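PDB 3BWT: protein PUF4 from Saccharomyces cerevisiae, which binds mRNA through the Pumilio homology domain that forms this chain, and may affect diploid formation. Local coordinates for residues S17-Q22 against V52-D57; D154-S159 against D186-K191; G270-I275 against A311-G316. All coordinates share one frame; numbering follows the deposited sequence.

Contact 1: residues S17-Q22 against V52-D57; sequences SLCKDQ and VELMTD
The turn after helix 15-18 approaches the C-terminal end of helix 51-55 and its exit, with CA atoms 7.4 Å apart at Cys19 and Leu54 and 8.1 Å apart at Lys20 and Asp57. No hydrogen bond crosses this spacing. The apolar half rests on Cys19, whose CB lies 3.9 Å from Leu54 CD2 and 4.1 Å from Leu54 CD1, so that the fork of the leucine faces one methylene. Leu54 CG stands anti to its own carbonyl carbon (chi1 -59°), and this torsion brings the branch closer to Cys19 than its CB bond alone would. The pair is buried: Cys19 also packs on Leu28 and Leu63, and Leu54 on Ile64. The other half is polar. Asp57 has CG anti to the backbone N (chi1 -178°), which carries the carboxylate toward the turn and leaves OD2 4.0 Å from Cys19 O and 4.2 Å from Lys20 O. All three are acceptors, so these are approaches without a bond. OD2 instead accepts from the backbone N atoms of Phe59 and Gly60, capping the start of helix 60-70, while Asp57 O receives Asn61 ND2. The contact thus joins Pumilio repeats 1 and 2 by van der Waals packing, and the carboxylate beside it is committed to its own repeat; two amide donors probably offset its closeness to the carbonyl oxygens.

Contact 2: residues D154-S159 against D186-K191; sequences DAISDS and DNLCDK
Ile156 and Leu188 form the tightly packed side of this contact, Ile156 CG2 meeting Leu188 CD1 at 3.9 Å. Both are buried, and Cys176 of helix 169-179 touches each of them. The two helices that carry them, 146-158 and 182-193, run nearly parallel here: the axes of their short segments come within 10.3 Å at an angle of 12°, with the Ser157 and Leu188 CA atoms 6.7 Å apart.

The looser side belongs to Lys191. Bent at chi2 (-147°), its chain runs alongside Ser157, laying CE 3.7 Å from Ser157 CB, and ends with NZ 3.2 Å from Ser157 O. The ammonium stands above the carbonyl plane, 49° out of it, so the bond does not follow a lone pair. Ser157 OG turns to Phe153 O instead. Asp158 OD1, on an exposed residue, is 4.4 Å from Lys191 NZ, too far for a salt bridge. Without an ammonium group, a methionine in place of Lys191 would probably leave Ser157 O without this donor and Asp158 without the nearby positive charge.

The chemistry is therefore divided: a methyl-to-methyl contact joins the helices on the buried side, while on the more open side a lysine meets the C-terminal end of helix 146-158, where its charge probably complements the helix dipole and Asp158.

Contact 3: residues G270-I275 against A311-G316; sequences GGETGI and APLLVG
The contact belongs to the C-terminal end of the helical-repeat array, where Glu272 and Ile275 of helix 256-279 meet Pro312 and Leu313 in the segment that follows helix 300-310. The backbones stay well apart, the nearest CA atoms being those of Glu272 and Leu313 at 8.8 Å, and no hydrogen bond crosses, so side chains alone close the distance.

Leu313 does most of the bridging. Its CD1 methyl lies 4.0 Å from Glu272 CG and 4.3 Å from Ile275 CG2, touching two residues one helical turn apart on the same flank. Gln276 and Leu279 extend that surface along the helix. On the glutamate side the aliphatic part of the chain makes the touch: CG is anti to the backbone N (chi1 -166°), and the chain stays extended beyond it, which takes the carboxylate toward Pro312. Glu272 OE2 then comes to 4.2 Å from Pro312 CB, a plain van der Waals approach of an exposed acid to a proline ring. Ile309 lies next to both Glu272 and Ile275, so the last turn of helix 300-310 shares the same patch.

The backbone beneath each side is irregular. The helical bonding of 256-279 is interrupted at the amides of Glu272 and Thr273, and resumes with Gly274 N to Gly270 O and Ile275 N to Gly271 O, both 2.8 Å. Across from it, residues 311-313 are helical in phi and psi but lack the usual bonding, and the segment leaves through an inverse gamma turn centred on Leu314, which packs on helix 322-328.

Such packing of an irregular C-terminal segment against a helix, in which the chain following Pumilio repeat 8 covers helix 256-279, is consistent with the end of a PUF-type alpha-solenoid.

The three contacts are spaced along one helical array without touching; contacts 1 and 3 lie on opposite sides of the chain's centre, about 65 Å between centres. Contact 2 is nearest the middle, its centre about 16 Å from that of the chain, and pairs two helices side by side. Contacts 1 and 3 set a loop or turn against a helix, and no two contacts share a helix. Each is only partly buried: contacts 1 and 2 rest on buried apolar pairs, whereas contact 3 has two exposed partners and a single buried one. A hydrogen bond crosses contact 2 alone, while contact 1 sets acceptors near one another and contact 3 is essentially van der Waals.

Contact 1: residues S17-Q22 against V52-D57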
loop_
_atom_site.group_PDB
_atom_site.type_symbol
_atom_site.label_atom_id
_atom_site.label_comp_id
_atom_site.label_asym_id
_atom_site.label_seq_id
_atom_site.Cartn_x
_atom_site.Cartn_y
_atom_site.Cartn_z
ATOM N N SER A 17 37.514 0.657 -4.867
ATOM C CA SER A 17 37.926 1.539 -3.785
ATOM C C SER A 17 37.153 2.858 -3.831
ATOM O O SER A 17 37.015 3.544 -2.823
ATOM C CB SER A 17 39.428 1.797 -3.834
ATOM O OG SER A 17 39.727 2.831 -4.750
ATOM N N LEU A 18 36.639 3.210 -5.004
ATOM C CA LEU A 18 35.871 4.438 -5.159
ATOM C C LEU A 18 34.440 4.271 -4.669
ATOM O O LEU A 18 33.735 5.258 -4.455
ATOM C CB LEU A 18 35.831 4.849 -6.627
ATOM C CG LEU A 18 37.119 5.283 -7.317
ATOM C CD1 LEU A 18 36.804 5.687 -8.753
ATOM C CD2 LEU A 18 37.774 6.426 -6.561
ATOM N N CYS A 19 34.012 3.020 -4.507
ATOM C CA CYS A 19 32.602 2.713 -4.268
ATOM C C CYS A 19 32.204 2.883 -2.806
ATOM O O CYS A 19 31.043 2.701 -2.434
ATOM C CB CYS A 19 32.265 1.320 -4.782
ATOM S SG CYS A 19 32.471 1.160 -6.578
ATOM N N LYS A 20 33.194 3.240 -1.995
ATOM C CA LYS A 20 32.997 3.683 -0.624
ATOM C C LYS A 20 32.394 5.089 -0.620
ATOM O O LYS A 20 31.250 5.298 -0.216
ATOM C CB LYS A 20 34.360 3.742 0.074
ATOM C CG LYS A 20 35.369 2.717 -0.450
ATOM C CD LYS A 20 36.786 3.027 0.044
ATOM C CE LYS A 20 37.760 1.891 -0.281
ATOM N NZ LYS A 20 39.191 2.243 -0.004
ATOM N N ASP A 21 33.210 6.039 -1.073
ATOM C CA ASP A 21 32.871 7.452 -1.164
ATOM C C ASP A 21 31.570 7.769 -1.852
ATOM O O ASP A 21 31.175 7.115 -2.814
ATOM C CB ASP A 21 33.958 8.202 -1.933
ATOM C CG ASP A 21 35.219 8.345 -1.143
ATOM O OD1 ASP A 21 35.173 8.081 0.075
ATOM O OD2 ASP A 21 36.252 8.726 -1.732
ATOM N N GLN A 22 30.939 8.827 -1.367
ATOM C CA GLN A 22 29.801 9.412 -2.029
ATOM C C GLN A 22 30.257 10.022 -3.334
ATOM O O GLN A 22 29.571 9.929 -4.355
ATOM C CB GLN A 22 29.212 10.517 -1.163
ATOM C CG GLN A 22 28.269 11.431 -1.929
ATOM C CD GLN A 22 27.557 12.426 -1.035
ATOM O OE1 GLN A 22 28.142 12.964 -0.093
ATOM N NE2 GLN A 22 26.286 12.676 -1.330
ATOM N N VAL A 52 26.376 -7.374 -3.163
ATOM C CA VAL A 52 25.565 -7.361 -1.949
ATOM C C VAL A 52 26.015 -6.242 -1.021
ATOM O O VAL A 52 25.207 -5.497 -0.452
ATOM C CB VAL A 52 25.622 -8.692 -1.184
ATOM C CG1 VAL A 52 24.629 -8.680 -0.038
ATOM C CG2 VAL A 52 25.331 -9.851 -2.101
ATOM N N GLU A 53 27.305 -6.077 -0.897
ATOM C CA GLU A 53 27.801 -5.100 -0.000
ATOM C C GLU A 53 27.706 -3.706 -0.495
ATOM O O GLU A 53 27.606 -2.808 0.266
ATOM C CB GLU A 53 29.163 -5.486 0.499
ATOM C CG GLU A 53 29.792 -4.626 1.473
ATOM C CD GLU A 53 31.077 -5.149 1.898
ATOM O OE1 GLU A 53 31.455 -6.189 1.421
ATOM O OE2 GLU A 53 31.733 -4.534 2.690
ATOM N N LEU A 54 27.684 -3.538 -1.790
ATOM C CA LEU A 54 27.450 -2.229 -2.377
ATOM C C LEU A 54 25.968 -1.904 -2.442
ATOM O O LEU A 54 25.591 -0.738 -2.470
ATOM C CB LEU A 54 28.063 -2.127 -3.770
ATOM C CG LEU A 54 29.564 -2.358 -3.826
ATOM C CD1 LEU A 54 30.084 -2.179 -5.234
ATOM C CD2 LEU A 54 30.264 -1.416 -2.862
ATOM N N MET A 55 25.132 -2.935 -2.460
ATOM C CA MET A 55 23.684 -2.754 -2.522
ATOM C C MET A 55 23.149 -2.237 -1.207
ATOM O O MET A 55 22.199 -1.458 -1.169
ATOM C CB MET A 55 22.993 -4.075 -2.836
ATOM C CG MET A 55 22.810 -4.358 -4.309
ATOM S SD MET A 55 21.795 -5.825 -4.591
ATOM C CE MET A 55 21.409 -5.638 -6.327
ATOM N N THR A 56 23.756 -2.698 -0.121
ATOM C CA THR A 56 23.307 -2.355 1.215
ATOM C C THR A 56 24.148 -1.204 1.766
ATOM O O THR A 56 24.164 -0.937 2.971
ATOM C CB THR A 56 23.380 -3.575 2.146
ATOM O OG1 THR A 56 24.704 -4.113 2.131
ATOM C CG2 THR A 56 22.429 -4.638 1.688
ATOM N N ASP A 57 24.848 -0.519 0.872
ATOM C CA ASP A 57 25.703 0.590 1.270
ATOM C C ASP A 57 25.009 1.907 0.997
ATOM O O ASP A 57 24.238 2.027 0.035
ATOM C CB ASP A 57 27.032 0.543 0.527
ATOM C CG ASP A 57 27.959 1.647 0.959
ATOM O OD1 ASP A 57 28.554 1.534 2.058
ATOM O OD2 ASP A 57 28.080 2.637 0.214
#

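Contact 2: residues D154-S159 against D186-K191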
loop_
_atom_site.group_PDB
_atom_site.type_symbol
_atom_site.label_atom_id
_atom_site.label_comp_id
_atom_site.label_asym_id
_atom_site.label_seq_id
_atom_site.Cartn_x
_atom_site.Cartn_y
_atom_site.Cartn_z
ATOM N N ASP A 154 -0.285 -16.449 -2.940
ATOM C CA ASP A 154 -0.310 -17.739 -2.263
ATOM C C ASP A 154 0.118 -17.586 -0.803
ATOM O O ASP A 154 -0.550 -18.077 0.110
ATOM C CB ASP A 154 0.593 -18.750 -2.974
ATOM C CG ASP A 154 0.097 -19.114 -4.365
ATOM O OD1 ASP A 154 -1.084 -18.854 -4.679
ATOM O OD2 ASP A 154 0.894 -19.669 -5.150
ATOM N N ALA A 155 1.231 -16.896 -0.586
ATOM C CA ALA A 155 1.754 -16.707 0.763
ATOM C C ALA A 155 0.775 -15.924 1.627
ATOM O O ALA A 155 0.627 -16.191 2.821
ATOM C CB ALA A 155 3.105 -16.006 0.715
ATOM N N ILE A 156 0.114 -14.947 1.018
ATOM C CA ILE A 156 -0.863 -14.140 1.733
ATOM C C ILE A 156 -2.086 -14.976 2.116
ATOM O O ILE A 156 -2.590 -14.883 3.231
ATOM C CB ILE A 156 -1.283 -12.899 0.918
ATOM C CG1 ILE A 156 -0.184 -11.845 0.955
ATOM C CG2 ILE A 156 -2.545 -12.289 1.488
ATOM C CD1 ILE A 156 -0.474 -10.665 0.081
ATOM N N SER A 157 -2.550 -15.798 1.186
ATOM C CA SER A 157 -3.678 -16.683 1.441
ATOM C C SER A 157 -3.527 -17.450 2.753
ATOM O O SER A 157 -4.516 -17.755 3.415
ATOM C CB SER A 157 -3.859 -17.665 0.279
ATOM O OG SER A 157 -4.233 -16.988 -0.914
ATOM N N ASP A 158 -2.290 -17.745 3.136
ATOM C CA ASP A 158 -2.048 -18.598 4.297
ATOM C C ASP A 158 -1.758 -17.842 5.600
ATOM O O ASP A 158 -1.866 -18.411 6.691
ATOM C CB ASP A 158 -0.930 -19.599 3.986
ATOM C CG ASP A 158 -1.290 -20.530 2.844
ATOM O OD1 ASP A 158 -2.502 -20.678 2.552
ATOM O OD2 ASP A 158 -0.367 -21.113 2.237
ATOM N N SER A 159 -1.386 -16.569 5.489
ATOM C CA SER A 159 -1.149 -15.742 6.671
ATOM C C SER A 159 -1.986 -14.473 6.577
ATOM O O SER A 159 -1.534 -13.388 6.920
ATOM C CB SER A 159 0.335 -15.392 6.799
ATOM O OG SER A 159 1.161 -16.513 6.502
ATOM N N ASP A 186 -10.165 -12.018 -6.553
ATOM C CA ASP A 186 -11.368 -12.656 -6.037
ATOM C C ASP A 186 -11.024 -13.660 -4.939
ATOM O O ASP A 186 -11.585 -13.612 -3.847
ATOM C CB ASP A 186 -12.145 -13.342 -7.160
ATOM C CG ASP A 186 -13.080 -12.391 -7.899
ATOM O OD1 ASP A 186 -13.023 -11.165 -7.658
ATOM O OD2 ASP A 186 -13.878 -12.878 -8.731
ATOM N N ASN A 187 -10.096 -14.567 -5.220
ATOM C CA ASN A 187 -9.703 -15.536 -4.206
ATOM C C ASN A 187 -9.197 -14.848 -2.941
ATOM O O ASN A 187 -9.426 -15.326 -1.831
ATOM C CB ASN A 187 -8.676 -16.527 -4.752
ATOM C CG ASN A 187 -9.296 -17.549 -5.694
ATOM O OD1 ASN A 187 -10.497 -17.821 -5.631
ATOM N ND2 ASN A 187 -8.478 -18.123 -6.570
ATOM N N LEU A 188 -8.539 -13.707 -3.117
ATOM C CA LEU A 188 -8.030 -12.929 -1.995
ATOM C C LEU A 188 -9.163 -12.252 -1.222
ATOM O O LEU A 188 -9.202 -12.296 0.008
ATOM C CB LEU A 188 -7.022 -11.885 -2.490
ATOM C CG LEU A 188 -6.437 -10.898 -1.476
ATOM C CD1 LEU A 188 -5.918 -11.621 -0.259
ATOM C CD2 LEU A 188 -5.337 -10.084 -2.127
ATOM N N CYS A 189 -10.088 -11.631 -1.942
ATOM C CA CYS A 189 -11.199 -10.952 -1.296
ATOM C C CYS A 189 -12.118 -11.924 -0.572
ATOM O O CYS A 189 -12.678 -11.592 0.477
ATOM C CB CYS A 189 -11.975 -10.112 -2.298
ATOM S SG CYS A 189 -11.056 -8.680 -2.883
ATOM N N ASP A 190 -12.266 -13.125 -1.123
ATOM C CA ASP A 190 -13.003 -14.180 -0.439
ATOM C C ASP A 190 -12.430 -14.395 0.965
ATOM O O ASP A 190 -13.164 -14.367 1.960
ATOM C CB ASP A 190 -12.936 -15.482 -1.230
ATOM C CG ASP A 190 -13.806 -15.462 -2.477
ATOM O OD1 ASP A 190 -14.602 -14.513 -2.655
ATOM O OD2 ASP A 190 -13.687 -16.411 -3.284
ATOM N N LYS A 191 -11.116 -14.595 1.048
ATOM C CA LYS A 191 -10.454 -14.783 2.336
ATOM C C LYS A 191 -10.650 -13.581 3.264
ATOM O O LYS A 191 -11.005 -13.731 4.446
ATOM C CB LYS A 191 -8.969 -15.073 2.137
ATOM C CG LYS A 191 -8.712 -16.239 1.190
ATOM C CD LYS A 191 -7.468 -17.012 1.573
ATOM C CE LYS A 191 -7.418 -18.353 0.861
ATOM N NZ LYS A 191 -6.649 -19.362 1.654
#

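Contact 3: residues G270-I275 against A311-G316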
loop_
_atom_site.group_PDB
_atom_site.type_symbol
_atom_site.label_atom_id
_atom_site.label_comp_id
_atom_site.label_asym_id
_atom_site.label_seq_id
_atom_site.Cartn_x
_atom_site.Cartn_y
_atom_site.Cartn_z
ATOM N N GLY A 270 -31.159 2.579 14.348
ATOM C CA GLY A 270 -30.499 3.490 15.262
ATOM C C GLY A 270 -31.494 4.363 16.003
ATOM O O GLY A 270 -31.478 4.438 17.231
ATOM N N GLY A 271 -32.366 5.026 15.246
ATOM C CA GLY A 271 -33.378 5.896 15.819
ATOM C C GLY A 271 -32.779 7.048 16.600
ATOM O O GLY A 271 -31.594 7.362 16.448
ATOM N N GLU A 272 -33.587 7.685 17.446
ATOM C CA GLU A 272 -33.103 8.839 18.195
ATOM C C GLU A 272 -31.982 8.448 19.162
ATOM O O GLU A 272 -31.040 9.209 19.370
ATOM C CB GLU A 272 -34.243 9.571 18.920
ATOM C CG GLU A 272 -33.834 10.971 19.423
ATOM C CD GLU A 272 -35.013 11.926 19.607
ATOM O OE1 GLU A 272 -35.932 11.593 20.388
ATOM O OE2 GLU A 272 -35.011 13.017 18.980
ATOM N N THR A 273 -32.083 7.259 19.745
ATOM C CA THR A 273 -31.042 6.770 20.635
ATOM C C THR A 273 -29.700 6.602 19.907
ATOM O O THR A 273 -28.678 7.148 20.332
ATOM C CB THR A 273 -31.464 5.455 21.312
ATOM O OG1 THR A 273 -32.289 5.757 22.447
ATOM C CG2 THR A 273 -30.253 4.678 21.783
ATOM N N GLY A 274 -29.705 5.854 18.809
ATOM C CA GLY A 274 -28.504 5.674 18.019
ATOM C C GLY A 274 -27.956 6.994 17.506
ATOM O O GLY A 274 -26.757 7.273 17.592
ATOM N N ILE A 275 -28.836 7.817 16.957
ATOM C CA ILE A 275 -28.403 9.095 16.420
ATOM C C ILE A 275 -27.844 9.994 17.518
ATOM O O ILE A 275 -26.861 10.697 17.306
ATOM C CB ILE A 275 -29.530 9.787 15.629
ATOM C CG1 ILE A 275 -29.575 9.223 14.211
ATOM C CG2 ILE A 275 -29.315 11.291 15.584
ATOM C CD1 ILE A 275 -30.945 9.273 13.582
ATOM N N ALA A 311 -32.177 17.738 15.057
ATOM C CA ALA A 311 -32.391 19.119 15.505
ATOM C C ALA A 311 -32.936 19.276 16.938
ATOM O O ALA A 311 -32.573 20.232 17.643
ATOM C CB ALA A 311 -33.254 19.891 14.501
ATOM N N PRO A 312 -33.820 18.353 17.367
ATOM C CA PRO A 312 -34.304 18.361 18.752
ATOM C C PRO A 312 -33.176 18.142 19.756
ATOM O O PRO A 312 -33.284 18.541 20.924
ATOM C CB PRO A 312 -35.269 17.172 18.794
ATOM C CG PRO A 312 -35.694 16.980 17.396
ATOM C CD PRO A 312 -34.517 17.349 16.547
ATOM N N LEU A 313 -32.098 17.518 19.302
ATOM C CA LEU A 313 -31.007 17.151 20.192
ATOM C C LEU A 313 -30.013 18.286 20.345
ATOM O O LEU A 313 -29.264 18.336 21.319
ATOM C CB LEU A 313 -30.311 15.885 19.690
ATOM C CG LEU A 313 -31.173 14.639 19.871
ATOM C CD1 LEU A 313 -30.735 13.480 18.974
ATOM C CD2 LEU A 313 -31.161 14.244 21.342
ATOM N N LEU A 314 -30.018 19.204 19.388
ATOM C CA LEU A 314 -29.055 20.298 19.398
ATOM C C LEU A 314 -29.513 21.473 20.250
ATOM O O LEU A 314 -29.849 22.538 19.732
ATOM C CB LEU A 314 -28.732 20.749 17.972
ATOM C CG LEU A 314 -27.932 19.718 17.172
ATOM C CD1 LEU A 314 -27.777 20.149 15.732
ATOM C CD2 LEU A 314 -26.583 19.496 17.808
ATOM N N VAL A 315 -29.519 21.273 21.563
ATOM C CA VAL A 315 -29.914 22.324 22.494
ATOM C C VAL A 315 -29.042 22.339 23.756
ATOM O O VAL A 315 -28.551 21.305 24.217
ATOM C CB VAL A 315 -31.405 22.215 22.871
ATOM C CG1 VAL A 315 -32.276 22.480 21.651
ATOM C CG2 VAL A 315 -31.710 20.839 23.457
ATOM N N GLY A 316 -28.848 23.530 24.306
ATOM C CA GLY A 316 -28.059 23.686 25.510
ATOM C C GLY A 316 -26.575 23.522 25.254
ATOM O O GLY A 316 -26.014 24.191 24.378
#